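Local coordinates for protein monomethylamine methyltransferase MtmB1 (Methanosarcina barkeri, PDB 1NTH) that catalyses transfer of the methyl group from monomethylamine to the corrinoid cofactor of its partner protein MtmC, a step in methanogenesis from methylamine, at residues Tyr43-Lys48 with Phe63-Glu68; Ile135-Phe140 with Met161-Gly166; Asn332-Cys337 with Glu362-Val367. All blocks are in the same frame, centred on the assembly; numbering follows the deposited sequence.

Contact 1 of 3, residues Tyr43-Lys48 with Phe63-Glu68; sequences YGLDFK and FKAGFE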
ATOM      1  N   TYR A  43     -11.641 -11.937  52.593  1.00 23.86           N
ATOM      2  CA  TYR A  43     -12.333 -12.834  51.671  1.00 23.89           C
ATOM      3  C   TYR A  43     -12.035 -14.301  51.960  1.00 25.11           C
ATOM      4  O   TYR A  43     -12.536 -15.188  51.272  1.00 27.26           O
ATOM      5  CB  TYR A  43     -11.968 -12.502  50.219  1.00 23.60           C
ATOM      6  CG  TYR A  43     -12.617 -11.236  49.713  1.00 23.67           C
ATOM      7  CD1 TYR A  43     -11.929 -10.024  49.714  1.00 24.85           C
ATOM      8  CD2 TYR A  43     -13.934 -11.246  49.257  1.00 25.65           C
ATOM      9  CE1 TYR A  43     -12.539  -8.850  49.271  1.00 27.22           C
ATOM     10  CE2 TYR A  43     -14.553 -10.082  48.815  1.00 26.69           C
ATOM     11  CZ  TYR A  43     -13.850  -8.890  48.823  1.00 27.63           C
ATOM     12  OH  TYR A  43     -14.460  -7.741  48.378  1.00 31.25           O
ATOM     13  N   GLY A  44     -11.223 -14.549  52.982  1.00 24.52           N
ATOM     14  CA  GLY A  44     -10.880 -15.912  53.352  1.00 23.89           C
ATOM     15  C   GLY A  44     -10.287 -16.736  52.226  1.00 24.11           C
ATOM     16  O   GLY A  44     -10.628 -17.908  52.057  1.00 24.13           O
ATOM     17  N   LEU A  45      -9.385 -16.138  51.457  1.00 22.80           N
ATOM     18  CA  LEU A  45      -8.772 -16.850  50.344  1.00 22.89           C
ATOM     19  C   LEU A  45      -7.851 -17.975  50.803  1.00 23.68           C
ATOM     20  O   LEU A  45      -6.973 -17.777  51.641  1.00 24.44           O
ATOM     21  CB  LEU A  45      -8.002 -15.874  49.452  1.00 21.86           C
ATOM     22  CG  LEU A  45      -8.825 -14.718  48.881  1.00 22.30           C
ATOM     23  CD1 LEU A  45      -7.942 -13.870  47.970  1.00 22.91           C
ATOM     24  CD2 LEU A  45     -10.025 -15.257  48.110  1.00 22.43           C
ATOM     25  N   ASP A  46      -8.069 -19.158  50.240  1.00 23.61           N
ATOM     26  CA  ASP A  46      -7.284 -20.347  50.551  1.00 24.48           C
ATOM     27  C   ASP A  46      -7.329 -21.223  49.302  1.00 24.14           C
ATOM     28  O   ASP A  46      -8.380 -21.764  48.958  1.00 23.89           O
ATOM     29  CB  ASP A  46      -7.909 -21.098  51.730  1.00 26.32           C
ATOM     30  CG  ASP A  46      -7.050 -22.254  52.214  1.00 28.92           C
ATOM     31  OD1 ASP A  46      -6.136 -22.677  51.477  1.00 29.19           O
ATOM     32  OD2 ASP A  46      -7.296 -22.747  53.336  1.00 31.52           O
ATOM     33  N   PHE A  47      -6.194 -21.356  48.621  1.00 23.94           N
ATOM     34  CA  PHE A  47      -6.138 -22.148  47.394  1.00 24.29           C
ATOM     35  C   PHE A  47      -6.014 -23.649  47.633  1.00 25.76           C
ATOM     36  O   PHE A  47      -6.108 -24.447  46.699  1.00 25.82           O
ATOM     37  CB  PHE A  47      -4.992 -21.654  46.506  1.00 22.74           C
ATOM     38  CG  PHE A  47      -5.156 -20.229  46.035  1.00 21.02           C
ATOM     39  CD1 PHE A  47      -6.339 -19.525  46.269  1.00 22.02           C
ATOM     40  CD2 PHE A  47      -4.128 -19.595  45.344  1.00 21.71           C
ATOM     41  CE1 PHE A  47      -6.491 -18.212  45.820  1.00 21.22           C
ATOM     42  CE2 PHE A  47      -4.274 -18.284  44.891  1.00 19.98           C
ATOM     43  CZ  PHE A  47      -5.454 -17.592  45.130  1.00 20.25           C
ATOM     44  N   LYS A  48      -5.794 -24.026  48.888  1.00 26.95           N
ATOM     45  CA  LYS A  48      -5.697 -25.429  49.277  1.00 28.00           C
ATOM     46  C   LYS A  48      -4.836 -26.321  48.378  1.00 27.95           C
ATOM     47  O   LYS A  48      -5.233 -27.435  48.034  1.00 28.64           O
ATOM     48  CB  LYS A  48      -7.109 -26.009  49.388  1.00 29.14           C
ATOM     49  CG  LYS A  48      -7.991 -25.224  50.348  1.00 31.16           C
ATOM     50  CD  LYS A  48      -9.444 -25.653  50.278  1.00 33.22           C
ATOM     51  CE  LYS A  48     -10.298 -24.796  51.200  1.00 35.56           C
ATOM     52  NZ  LYS A  48     -11.750 -25.104  51.082  1.00 38.02           N
ATOM     53  N   PHE A  63     -11.604 -12.669  42.610  1.00 18.24           N
ATOM     54  CA  PHE A  63     -11.840 -11.605  41.642  1.00 18.49           C
ATOM     55  C   PHE A  63     -12.196 -10.317  42.374  1.00 19.07           C
ATOM     56  O   PHE A  63     -11.671  -9.246  42.061  1.00 18.13           O
ATOM     57  CB  PHE A  63     -12.976 -11.973  40.684  1.00 19.40           C
ATOM     58  CG  PHE A  63     -13.293 -10.893  39.689  1.00 21.45           C
ATOM     59  CD1 PHE A  63     -12.393 -10.579  38.675  1.00 21.58           C
ATOM     60  CD2 PHE A  63     -14.467 -10.157  39.793  1.00 23.20           C
ATOM     61  CE1 PHE A  63     -12.662  -9.548  37.775  1.00 21.99           C
ATOM     62  CE2 PHE A  63     -14.746  -9.124  38.898  1.00 24.16           C
ATOM     63  CZ  PHE A  63     -13.837  -8.819  37.890  1.00 22.86           C
ATOM     64  N   LYS A  64     -13.095 -10.421  43.347  1.00 19.06           N
ATOM     65  CA  LYS A  64     -13.505  -9.251  44.113  1.00 19.41           C
ATOM     66  C   LYS A  64     -12.314  -8.655  44.855  1.00 18.53           C
ATOM     67  O   LYS A  64     -12.181  -7.438  44.942  1.00 19.09           O
ATOM     68  CB  LYS A  64     -14.613  -9.623  45.100  1.00 21.79           C
ATOM     69  CG  LYS A  64     -15.936  -9.943  44.423  1.00 25.04           C
ATOM     70  CD  LYS A  64     -17.000 -10.284  45.456  0.50 27.09           C
ATOM     71  CE  LYS A  64     -18.345 -10.539  44.798  0.50 29.52           C
ATOM     72  NZ  LYS A  64     -19.402 -10.878  45.793  0.50 30.86           N
ATOM     73  N   ALA A  65     -11.450  -9.517  45.379  1.00 18.70           N
ATOM     74  CA  ALA A  65     -10.259  -9.064  46.098  1.00 18.08           C
ATOM     75  C   ALA A  65      -9.332  -8.290  45.159  1.00 18.76           C
ATOM     76  O   ALA A  65      -8.830  -7.220  45.507  1.00 18.52           O
ATOM     77  CB  ALA A  65      -9.521 -10.257  46.690  1.00 17.71           C
ATOM     78  N   GLY A  66      -9.103  -8.839  43.968  1.00 18.33           N
ATOM     79  CA  GLY A  66      -8.243  -8.174  43.002  1.00 18.01           C
ATOM     80  C   GLY A  66      -8.801  -6.826  42.578  1.00 17.52           C
ATOM     81  O   GLY A  66      -8.062  -5.850  42.443  1.00 18.36           O
ATOM     82  N   PHE A  67     -10.113  -6.779  42.358  1.00 17.49           N
ATOM     83  CA  PHE A  67     -10.788  -5.550  41.960  1.00 17.98           C
ATOM     84  C   PHE A  67     -10.634  -4.517  43.078  1.00 18.94           C
ATOM     85  O   PHE A  67     -10.287  -3.361  42.830  1.00 17.43           O
ATOM     86  CB  PHE A  67     -12.277  -5.827  41.723  1.00 18.99           C
ATOM     87  CG  PHE A  67     -13.042  -4.658  41.153  1.00 19.49           C
ATOM     88  CD1 PHE A  67     -13.451  -4.661  39.821  1.00 21.45           C
ATOM     89  CD2 PHE A  67     -13.375  -3.566  41.950  1.00 20.62           C
ATOM     90  CE1 PHE A  67     -14.180  -3.596  39.294  1.00 21.24           C
ATOM     91  CE2 PHE A  67     -14.102  -2.494  41.434  1.00 22.47           C
ATOM     92  CZ  PHE A  67     -14.509  -2.509  40.100  1.00 21.17           C
ATOM     93  N   GLU A  68     -10.885  -4.946  44.312  1.00 19.72           N
ATOM     94  CA  GLU A  68     -10.796  -4.044  45.456  1.00 20.04           C
ATOM     95  C   GLU A  68      -9.370  -3.569  45.703  1.00 19.13           C
ATOM     96  O   GLU A  68      -9.150  -2.432  46.123  1.00 18.68           O
ATOM     97  CB  GLU A  68     -11.333  -4.739  46.711  0.65 22.00           C
ATOM     98  CG  GLU A  68     -11.681  -3.785  47.846  0.65 24.40           C
ATOM     99  CD  GLU A  68     -12.226  -4.502  49.070  0.65 26.47           C
ATOM    100  OE1 GLU A  68     -12.977  -5.489  48.904  0.65 25.95           O
ATOM    101  OE2 GLU A  68     -11.912  -4.069  50.199  0.65 26.67           O
TER

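Contact 2 of 3, residues Ile135-Phe140 with Met161-Gly166; sequences ISEDVF and MTSVRG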
ATOM      1  N   ILE A 135      20.985 -12.402  22.842  1.00 18.12           N
ATOM      2  CA  ILE A 135      21.436 -13.221  21.724  1.00 18.77           C
ATOM      3  C   ILE A 135      22.568 -12.504  20.986  1.00 19.40           C
ATOM      4  O   ILE A 135      22.478 -11.305  20.715  1.00 19.25           O
ATOM      5  CB  ILE A 135      20.279 -13.476  20.724  1.00 17.87           C
ATOM      6  CG1 ILE A 135      19.115 -14.181  21.430  1.00 18.36           C
ATOM      7  CG2 ILE A 135      20.785 -14.288  19.537  1.00 17.13           C
ATOM      8  CD1 ILE A 135      19.462 -15.554  21.999  1.00 19.21           C
ATOM      9  N   SER A 136      23.630 -13.239  20.669  1.00 19.63           N
ATOM     10  CA  SER A 136      24.772 -12.673  19.954  1.00 20.38           C
ATOM     11  C   SER A 136      24.349 -12.203  18.566  1.00 20.89           C
ATOM     12  O   SER A 136      23.556 -12.859  17.890  1.00 19.59           O
ATOM     13  CB  SER A 136      25.887 -13.716  19.820  1.00 21.33           C
ATOM     14  OG  SER A 136      26.355 -14.124  21.094  1.00 23.21           O
ATOM     15  N   GLU A 137      24.895 -11.070  18.140  1.00 21.50           N
ATOM     16  CA  GLU A 137      24.552 -10.508  16.840  1.00 21.09           C
ATOM     17  C   GLU A 137      24.784 -11.461  15.667  1.00 22.55           C
ATOM     18  O   GLU A 137      23.934 -11.568  14.779  1.00 21.10           O
ATOM     19  CB  GLU A 137      25.328  -9.203  16.603  1.00 21.47           C
ATOM     20  CG  GLU A 137      24.846  -8.425  15.382  1.00 22.16           C
ATOM     21  CD  GLU A 137      25.523  -7.071  15.205  1.00 24.14           C
ATOM     22  OE1 GLU A 137      25.145  -6.352  14.254  1.00 23.21           O
ATOM     23  OE2 GLU A 137      26.426  -6.722  16.002  1.00 21.58           O
ATOM     24  N   ASP A 138      25.914 -12.167  15.662  1.00 22.14           N
ATOM     25  CA  ASP A 138      26.207 -13.062  14.545  1.00 24.02           C
ATOM     26  C   ASP A 138      25.293 -14.273  14.377  1.00 23.54           C
ATOM     27  O   ASP A 138      25.371 -14.968  13.366  1.00 24.19           O
ATOM     28  CB  ASP A 138      27.672 -13.518  14.569  1.00 26.21           C
ATOM     29  CG  ASP A 138      28.063 -14.202  15.863  1.00 30.29           C
ATOM     30  OD1 ASP A 138      27.176 -14.702  16.586  1.00 30.54           O
ATOM     31  OD2 ASP A 138      29.279 -14.252  16.148  1.00 33.86           O
ATOM     32  N   VAL A 139      24.434 -14.539  15.355  1.00 21.47           N
ATOM     33  CA  VAL A 139      23.505 -15.661  15.236  1.00 20.03           C
ATOM     34  C   VAL A 139      22.081 -15.207  15.523  1.00 18.65           C
ATOM     35  O   VAL A 139      21.200 -16.028  15.784  1.00 18.61           O
ATOM     36  CB  VAL A 139      23.854 -16.817  16.206  1.00 20.27           C
ATOM     37  CG1 VAL A 139      25.176 -17.455  15.800  1.00 22.21           C
ATOM     38  CG2 VAL A 139      23.912 -16.307  17.635  1.00 21.57           C
ATOM     39  N   PHE A 140      21.846 -13.900  15.456  1.00 18.68           N
ATOM     40  CA  PHE A 140      20.513 -13.383  15.742  1.00 17.52           C
ATOM     41  C   PHE A 140      19.453 -13.997  14.830  1.00 17.78           C
ATOM     42  O   PHE A 140      18.410 -14.446  15.304  1.00 17.49           O
ATOM     43  CB  PHE A 140      20.484 -11.856  15.629  1.00 16.69           C
ATOM     44  CG  PHE A 140      19.405 -11.218  16.453  1.00 17.58           C
ATOM     45  CD1 PHE A 140      19.470 -11.247  17.844  1.00 16.16           C
ATOM     46  CD2 PHE A 140      18.308 -10.614  15.846  1.00 16.70           C
ATOM     47  CE1 PHE A 140      18.457 -10.688  18.618  1.00 16.90           C
ATOM     48  CE2 PHE A 140      17.290 -10.052  16.609  1.00 16.33           C
ATOM     49  CZ  PHE A 140      17.362 -10.088  17.998  1.00 15.96           C
ATOM     50  N   MET A 161      19.231  -8.060  21.172  1.00 17.51           N
ATOM     51  CA  MET A 161      20.504  -8.002  20.452  1.00 17.89           C
ATOM     52  C   MET A 161      21.587  -7.551  21.432  1.00 17.69           C
ATOM     53  O   MET A 161      21.476  -6.471  22.010  1.00 18.28           O
ATOM     54  CB  MET A 161      20.434  -6.989  19.300  1.00 18.86           C
ATOM     55  CG  MET A 161      19.398  -7.298  18.222  1.00 19.45           C
ATOM     56  SD  MET A 161      19.471  -6.135  16.822  1.00 20.67           S
ATOM     57  CE  MET A 161      20.939  -6.751  15.956  1.00 20.15           C
ATOM     58  N   THR A 162      22.625  -8.360  21.633  1.00 18.96           N
ATOM     59  CA  THR A 162      23.685  -7.953  22.553  1.00 19.77           C
ATOM     60  C   THR A 162      24.500  -6.831  21.922  1.00 19.99           C
ATOM     61  O   THR A 162      25.170  -6.070  22.618  1.00 20.38           O
ATOM     62  CB  THR A 162      24.614  -9.130  22.943  1.00 20.40           C
ATOM     63  OG1 THR A 162      25.150  -9.750  21.768  1.00 24.04           O
ATOM     64  CG2 THR A 162      23.842 -10.160  23.759  1.00 20.63           C
ATOM     65  N   SER A 163      24.440  -6.732  20.598  1.00 19.38           N
ATOM     66  CA  SER A 163      25.134  -5.669  19.884  1.00 19.10           C
ATOM     67  C   SER A 163      24.499  -5.465  18.518  1.00 18.88           C
ATOM     68  O   SER A 163      23.831  -6.355  17.989  1.00 18.96           O
ATOM     69  CB  SER A 163      26.630  -5.991  19.709  1.00 19.99           C
ATOM     70  OG  SER A 163      26.847  -7.046  18.782  1.00 21.38           O
ATOM     71  N   VAL A 164      24.678  -4.269  17.972  1.00 18.87           N
ATOM     72  CA  VAL A 164      24.185  -3.950  16.642  1.00 19.59           C
ATOM     73  C   VAL A 164      25.356  -3.215  15.993  1.00 20.24           C
ATOM     74  O   VAL A 164      25.863  -2.230  16.535  1.00 18.92           O
ATOM     75  CB  VAL A 164      22.896  -3.084  16.689  1.00 21.38           C
ATOM     76  CG1 VAL A 164      23.160  -1.746  17.367  1.00 22.11           C
ATOM     77  CG2 VAL A 164      22.362  -2.896  15.280  1.00 23.14           C
ATOM     78  N   ARG A 165      25.801  -3.716  14.844  1.00 19.96           N
ATOM     79  CA  ARG A 165      26.959  -3.152  14.162  1.00 21.53           C
ATOM     80  C   ARG A 165      28.155  -3.162  15.119  1.00 21.98           C
ATOM     81  O   ARG A 165      28.982  -2.250  15.129  1.00 21.40           O
ATOM     82  CB  ARG A 165      26.663  -1.739  13.638  1.00 23.41           C
ATOM     83  CG  ARG A 165      26.084  -1.770  12.222  1.00 24.27           C
ATOM     84  CD  ARG A 165      25.536  -0.431  11.750  1.00 25.39           C
ATOM     85  NE  ARG A 165      26.538   0.631  11.711  1.00 23.60           N
ATOM     86  CZ  ARG A 165      26.299   1.850  11.238  1.00 22.89           C
ATOM     87  NH1 ARG A 165      25.098   2.150  10.759  1.00 20.20           N
ATOM     88  NH2 ARG A 165      27.250   2.775  11.260  1.00 22.85           N
ATOM     89  N   GLY A 166      28.214  -4.216  15.931  1.00 21.47           N
ATOM     90  CA  GLY A 166      29.304  -4.397  16.877  1.00 21.29           C
ATOM     91  C   GLY A 166      29.325  -3.496  18.098  1.00 22.89           C
ATOM     92  O   GLY A 166      30.318  -3.471  18.829  1.00 23.67           O
TER
HETATM   93  O   HOH W   1      26.890  -9.569  19.704  1.00 24.70           O

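Contact 3 of 3, residues Asn332-Cys337 with Glu362-Val367; sequences NQYYPC and EILSGV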
ATOM      1  N   ASN A 332       1.034 -16.038  29.374  1.00 14.85           N
ATOM      2  CA  ASN A 332       2.005 -16.182  30.454  1.00 16.30           C
ATOM      3  C   ASN A 332       3.379 -16.372  29.824  1.00 16.78           C
ATOM      4  O   ASN A 332       3.496 -16.941  28.734  1.00 16.32           O
ATOM      5  CB  ASN A 332       1.646 -17.370  31.354  1.00 17.04           C
ATOM      6  CG  ASN A 332       2.292 -17.270  32.733  1.00 18.87           C
ATOM      7  OD1 ASN A 332       2.918 -16.260  33.062  1.00 20.81           O
ATOM      8  ND2 ASN A 332       2.138 -18.311  33.542  1.00 19.96           N
ATOM      9  N   GLN A 333       4.414 -15.886  30.509  1.00 16.64           N
ATOM     10  CA  GLN A 333       5.792 -15.958  30.028  1.00 18.92           C
ATOM     11  C   GLN A 333       6.594 -17.007  30.797  1.00 18.22           C
ATOM     12  O   GLN A 333       6.364 -17.235  31.983  1.00 19.59           O
ATOM     13  CB  GLN A 333       6.468 -14.589  30.123  0.85 20.43           C
ATOM     14  CG  GLN A 333       6.333 -13.906  31.461  0.85 26.02           C
ATOM     15  CD  GLN A 333       6.857 -12.484  31.436  0.85 28.27           C
ATOM     16  OE1 GLN A 333       8.061 -12.253  31.378  0.85 32.92           O
ATOM     17  NE2 GLN A 333       5.949 -11.524  31.466  0.85 27.31           N
ATOM     18  N   TYR A 334       7.540 -17.630  30.100  1.00 17.78           N
ATOM     19  CA  TYR A 334       8.343 -18.735  30.631  1.00 17.61           C
ATOM     20  C   TYR A 334       9.801 -18.475  31.010  1.00 17.91           C
ATOM     21  O   TYR A 334      10.617 -18.134  30.154  1.00 17.53           O
ATOM     22  CB  TYR A 334       8.315 -19.882  29.610  1.00 16.73           C
ATOM     23  CG  TYR A 334       6.946 -20.491  29.398  1.00 16.45           C
ATOM     24  CD1 TYR A 334       5.850 -19.701  29.032  1.00 16.54           C
ATOM     25  CD2 TYR A 334       6.734 -21.851  29.616  1.00 16.76           C
ATOM     26  CE1 TYR A 334       4.578 -20.254  28.901  1.00 16.09           C
ATOM     27  CE2 TYR A 334       5.473 -22.413  29.486  1.00 18.28           C
ATOM     28  CZ  TYR A 334       4.396 -21.610  29.135  1.00 18.72           C
ATOM     29  OH  TYR A 334       3.140 -22.162  29.068  1.00 20.75           O
ATOM     30  N   TYR A 335      10.119 -18.677  32.292  1.00 18.10           N
ATOM     31  CA  TYR A 335      11.476 -18.515  32.826  1.00 20.46           C
ATOM     32  C   TYR A 335      11.926 -19.745  33.611  1.00 20.72           C
ATOM     33  O   TYR A 335      11.820 -19.772  34.836  1.00 20.73           O
ATOM     34  CB  TYR A 335      11.572 -17.293  33.736  0.85 21.61           C
ATOM     35  CG  TYR A 335      11.703 -15.980  33.009  0.85 24.13           C
ATOM     36  CD1 TYR A 335      10.579 -15.226  32.674  0.85 27.06           C
ATOM     37  CD2 TYR A 335      12.960 -15.471  32.686  0.85 26.36           C
ATOM     38  CE1 TYR A 335      10.706 -13.992  32.042  0.85 28.67           C
ATOM     39  CE2 TYR A 335      13.098 -14.241  32.054  0.85 27.18           C
ATOM     40  CZ  TYR A 335      11.971 -13.506  31.739  0.85 28.83           C
ATOM     41  OH  TYR A 335      12.117 -12.270  31.155  0.85 30.57           O
ATOM     42  N   PRO A 336      12.425 -20.781  32.921  1.00 20.99           N
ATOM     43  CA  PRO A 336      12.882 -21.982  33.630  1.00 21.24           C
ATOM     44  C   PRO A 336      14.243 -21.716  34.275  1.00 22.15           C
ATOM     45  O   PRO A 336      14.972 -20.817  33.848  1.00 22.49           O
ATOM     46  CB  PRO A 336      13.002 -23.025  32.518  1.00 20.98           C
ATOM     47  CG  PRO A 336      12.107 -22.500  31.423  1.00 22.34           C
ATOM     48  CD  PRO A 336      12.359 -21.022  31.470  1.00 20.01           C
ATOM     49  N   CYS A 337      14.585 -22.497  35.297  1.00 23.14           N
ATOM     50  CA  CYS A 337      15.873 -22.352  35.972  1.00 24.52           C
ATOM     51  C   CYS A 337      16.983 -22.974  35.132  1.00 23.84           C
ATOM     52  O   CYS A 337      18.057 -22.392  34.965  1.00 25.41           O
ATOM     53  CB  CYS A 337      15.856 -23.056  37.334  1.00 24.87           C
ATOM     54  SG  CYS A 337      14.836 -22.289  38.597  1.00 29.46           S
ATOM     55  N   GLU A 362      -4.610 -17.622  26.640  1.00 15.04           N
ATOM     56  CA  GLU A 362      -4.780 -17.593  25.193  1.00 16.06           C
ATOM     57  C   GLU A 362      -3.434 -17.678  24.483  1.00 15.92           C
ATOM     58  O   GLU A 362      -3.349 -18.184  23.365  1.00 17.23           O
ATOM     59  CB  GLU A 362      -5.490 -16.311  24.750  1.00 17.02           C
ATOM     60  CG  GLU A 362      -6.993 -16.280  24.985  1.00 17.87           C
ATOM     61  CD  GLU A 362      -7.381 -16.075  26.436  1.00 20.04           C
ATOM     62  OE1 GLU A 362      -6.636 -15.393  27.172  1.00 19.16           O
ATOM     63  OE2 GLU A 362      -8.449 -16.582  26.838  1.00 20.23           O
ATOM     64  N   ILE A 363      -2.386 -17.181  25.134  1.00 15.20           N
ATOM     65  CA  ILE A 363      -1.052 -17.179  24.545  1.00 14.67           C
ATOM     66  C   ILE A 363       0.030 -17.668  25.509  1.00 15.79           C
ATOM     67  O   ILE A 363       0.030 -17.313  26.688  1.00 16.86           O
ATOM     68  CB  ILE A 363      -0.671 -15.752  24.078  1.00 15.18           C
ATOM     69  CG1 ILE A 363      -1.674 -15.261  23.025  1.00 14.74           C
ATOM     70  CG2 ILE A 363       0.748 -15.747  23.516  1.00 16.07           C
ATOM     71  CD1 ILE A 363      -1.489 -13.798  22.634  1.00 15.90           C
ATOM     72  N   LEU A 364       0.941 -18.493  24.999  1.00 14.88           N
ATOM     73  CA  LEU A 364       2.068 -19.000  25.783  1.00 14.95           C
ATOM     74  C   LEU A 364       3.299 -18.351  25.154  1.00 16.22           C
ATOM     75  O   LEU A 364       3.572 -18.560  23.972  1.00 17.22           O
ATOM     76  CB  LEU A 364       2.170 -20.525  25.665  1.00 15.62           C
ATOM     77  CG  LEU A 364       0.898 -21.334  25.922  1.00 16.08           C
ATOM     78  CD1 LEU A 364       1.231 -22.824  25.892  1.00 18.03           C
ATOM     79  CD2 LEU A 364       0.307 -20.947  27.264  1.00 17.46           C
ATOM     80  N   SER A 365       4.039 -17.568  25.934  1.00 14.78           N
ATOM     81  CA  SER A 365       5.217 -16.870  25.416  1.00 15.52           C
ATOM     82  C   SER A 365       6.501 -17.397  26.069  1.00 16.52           C
ATOM     83  O   SER A 365       6.807 -17.060  27.213  1.00 16.61           O
ATOM     84  CB  SER A 365       5.063 -15.364  25.679  1.00 15.49           C
ATOM     85  OG  SER A 365       5.933 -14.589  24.869  1.00 16.85           O
ATOM     86  N   GLY A 366       7.245 -18.221  25.332  1.00 15.15           N
ATOM     87  CA  GLY A 366       8.476 -18.793  25.862  1.00 15.19           C
ATOM     88  C   GLY A 366       9.453 -19.197  24.772  1.00 16.15           C
ATOM     89  O   GLY A 366       9.139 -19.069  23.592  1.00 16.68           O
ATOM     90  N   VAL A 367      10.614 -19.740  25.136  1.00 15.22           N
ATOM     91  CA  VAL A 367      10.992 -20.001  26.523  1.00 15.73           C
ATOM     92  C   VAL A 367      12.321 -19.322  26.857  1.00 16.34           C
ATOM     93  O   VAL A 367      13.313 -19.512  26.154  1.00 17.78           O
ATOM     94  CB  VAL A 367      11.146 -21.525  26.747  1.00 16.86           C
ATOM     95  CG1 VAL A 367      11.641 -21.809  28.155  1.00 16.80           C
ATOM     96  CG2 VAL A 367       9.816 -22.226  26.480  1.00 16.24           C
TER

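Contact 1 of 3, residues Tyr43-Lys48 with Phe63-Glu68
Glu68 OE1 takes a hydrogen bond from Tyr43 OH at 2.7 Å and also a salt bridge from Lys42, so one carboxylate oxygen is gripped by a neutral and a charged donor. The hydroxyl meets OE1 nearly in line with its C-O bond. OE1 lies at the edge of the tyrosine ring, near its plane, while the carboxylate itself is turned 69° from the ring. In the conformer given here, Glu68 gets there because its CG is anti to the backbone N, chi1 -162°, and the chain beyond is extended.

The rest of the ring rests on helix 56-73. Ala65 N sits over one face, toward the rim. Ala65 CB touches Tyr43 CD1 at 3.9 Å. The same Ala65 CB also meets Leu45 CD1 at 4.1 Å. Lys64 crosses the tyrosine at about a right angle, with Lys64 CB 3.7 Å from Tyr43 CE2. In the conformer given, its extended chain then leads the amine away from the contact.

Gly44, with positive phi, closes helix 24-42 in a Schellman motif, and Tyr43 and Leu45 on either side of it pack on helix 56-73. Lys61 of that helix bonds to Tyr43 O. Leu45 continues the apolar path toward Ile276 of helix 271-288.

A leucine in place of Tyr43 would probably leave Glu68 OE1 with Lys42 but without its hydroxyl donor, and the carboxylate freer to turn. With a lysine and a hydroxyl both at OE1, the glutamate is likely to stay ionised.

Contact 2 of 3, residues Ile135-Phe140 with Met161-Gly166
A chi1 of -170° swings the Glu137 chain out opposite its own N, and its straight run beyond CG reaches Ser163, Arg165 and Gly166. Ser163 chi1 of 71° sets OG between its own N and carbonyl carbon, facing the carboxylate. Both carboxylate oxygens are used. Glu137 OE1 accepts from Arg165 N at 2.8 Å, on the syn side and somewhat out of plane. Glu137 OE2 takes two donors: Gly166 N at 3.1 Å through its syn lone pair, and Ser163 OG at 2.8 Å on the anti side. Three bonds thus fix the rotation of the carboxylate and hold the 163-166 loop to it.

Ile135 and Met161 form a parallel beta bridge where strands 134-135 and 160-161 end, and Thr162 N bonds to Ile135 O at 3.1 Å. The chains stay side by side as far as Glu137 and Ser163; 135-140 goes on through a short 3-10 segment into helix 140-148. A water bridges the two chains. It accepts from Glu137 N at 2.9 Å, donates to Ser163 OG and bonds to Thr162 OG1.

On the apolar side the Met161 and Phe140 side chains cross at about a right angle. Met161 CG makes a CH-pi contact over one ring face, 3.6 Å from the Phe140 ring centroid. Met161 SD is 4.7 Å from the Phe140 centroid, a Met-aromatic contact. Ile187 of helix 174-193 also packs on Phe140. The Arg165 guanidinium bonds to two other subunits: NH1 to Met193 O of the second, NH2 to Asp8 of the third in a salt bridge.

Contact 3 of 3, residues Asn332-Cys337 with Glu362-Val367
Asn332 and Gln333 pair with Leu364 and Ser365 as neighbouring parallel strands of the TIM barrel, joined through helix 343-359 in a beta-alpha-beta crossover.

Backbone hydrogen bonds set the register. Ser365 N gives a nearly straight bond to Asn332 O at 2.9 Å. Tyr334 N bonds to Ser365 O at 3.0 Å, and the same oxygen has a CA-H...O contact with Gln333 CA at 3.2 Å.

Polar side chains turn to partners outside the pair. Asn332 ND2 bonds to Asp356 of the crossover helix. In the conformer given, Gln333 NE2 bonds to Asp296 O of the neighbouring strand 293-300. Ser365 OG bonds to Gln127 and to the modified residue PYL at position 202, the pyrrolysine, which it probably helps to position.

Apolar packing lies on the side of Tyr334 and Leu364. With chi1 at -65°, the Tyr334 ring is laid along the other strand. Tyr334 CE1 is 4.0 Å from Leu364 CB, and the hydroxyl lies beside the leucine methyls. Gly366 CA lies 3.9 Å from Tyr334 CB. A cis peptide bond precedes Val367, and Val367 CG1 presses on Pro336 CG at a tight 3.4 Å.

In the fold
Along the chain the contacts come in series: contact 1, then contact 2, then contact 3. Contact 3 is central, joining strands 330-333 and 363-366 of the parallel barrel sheet. Its centre is 25 Å from that of contact 1 and 23 Å from that of contact 2. Contacts 1 and 2 lie on opposite sides of the chain's centre, with centres 45 Å apart, and no two of the three touch. Contact 1 packs the loop after helix 24-42 on helix 56-73. Contact 2 joins loops leading to helices 140-148 and 174-193, where other subunits approach. The three therefore sample helical periphery, subunit interface and the barrel interior that holds the pyrrolysine.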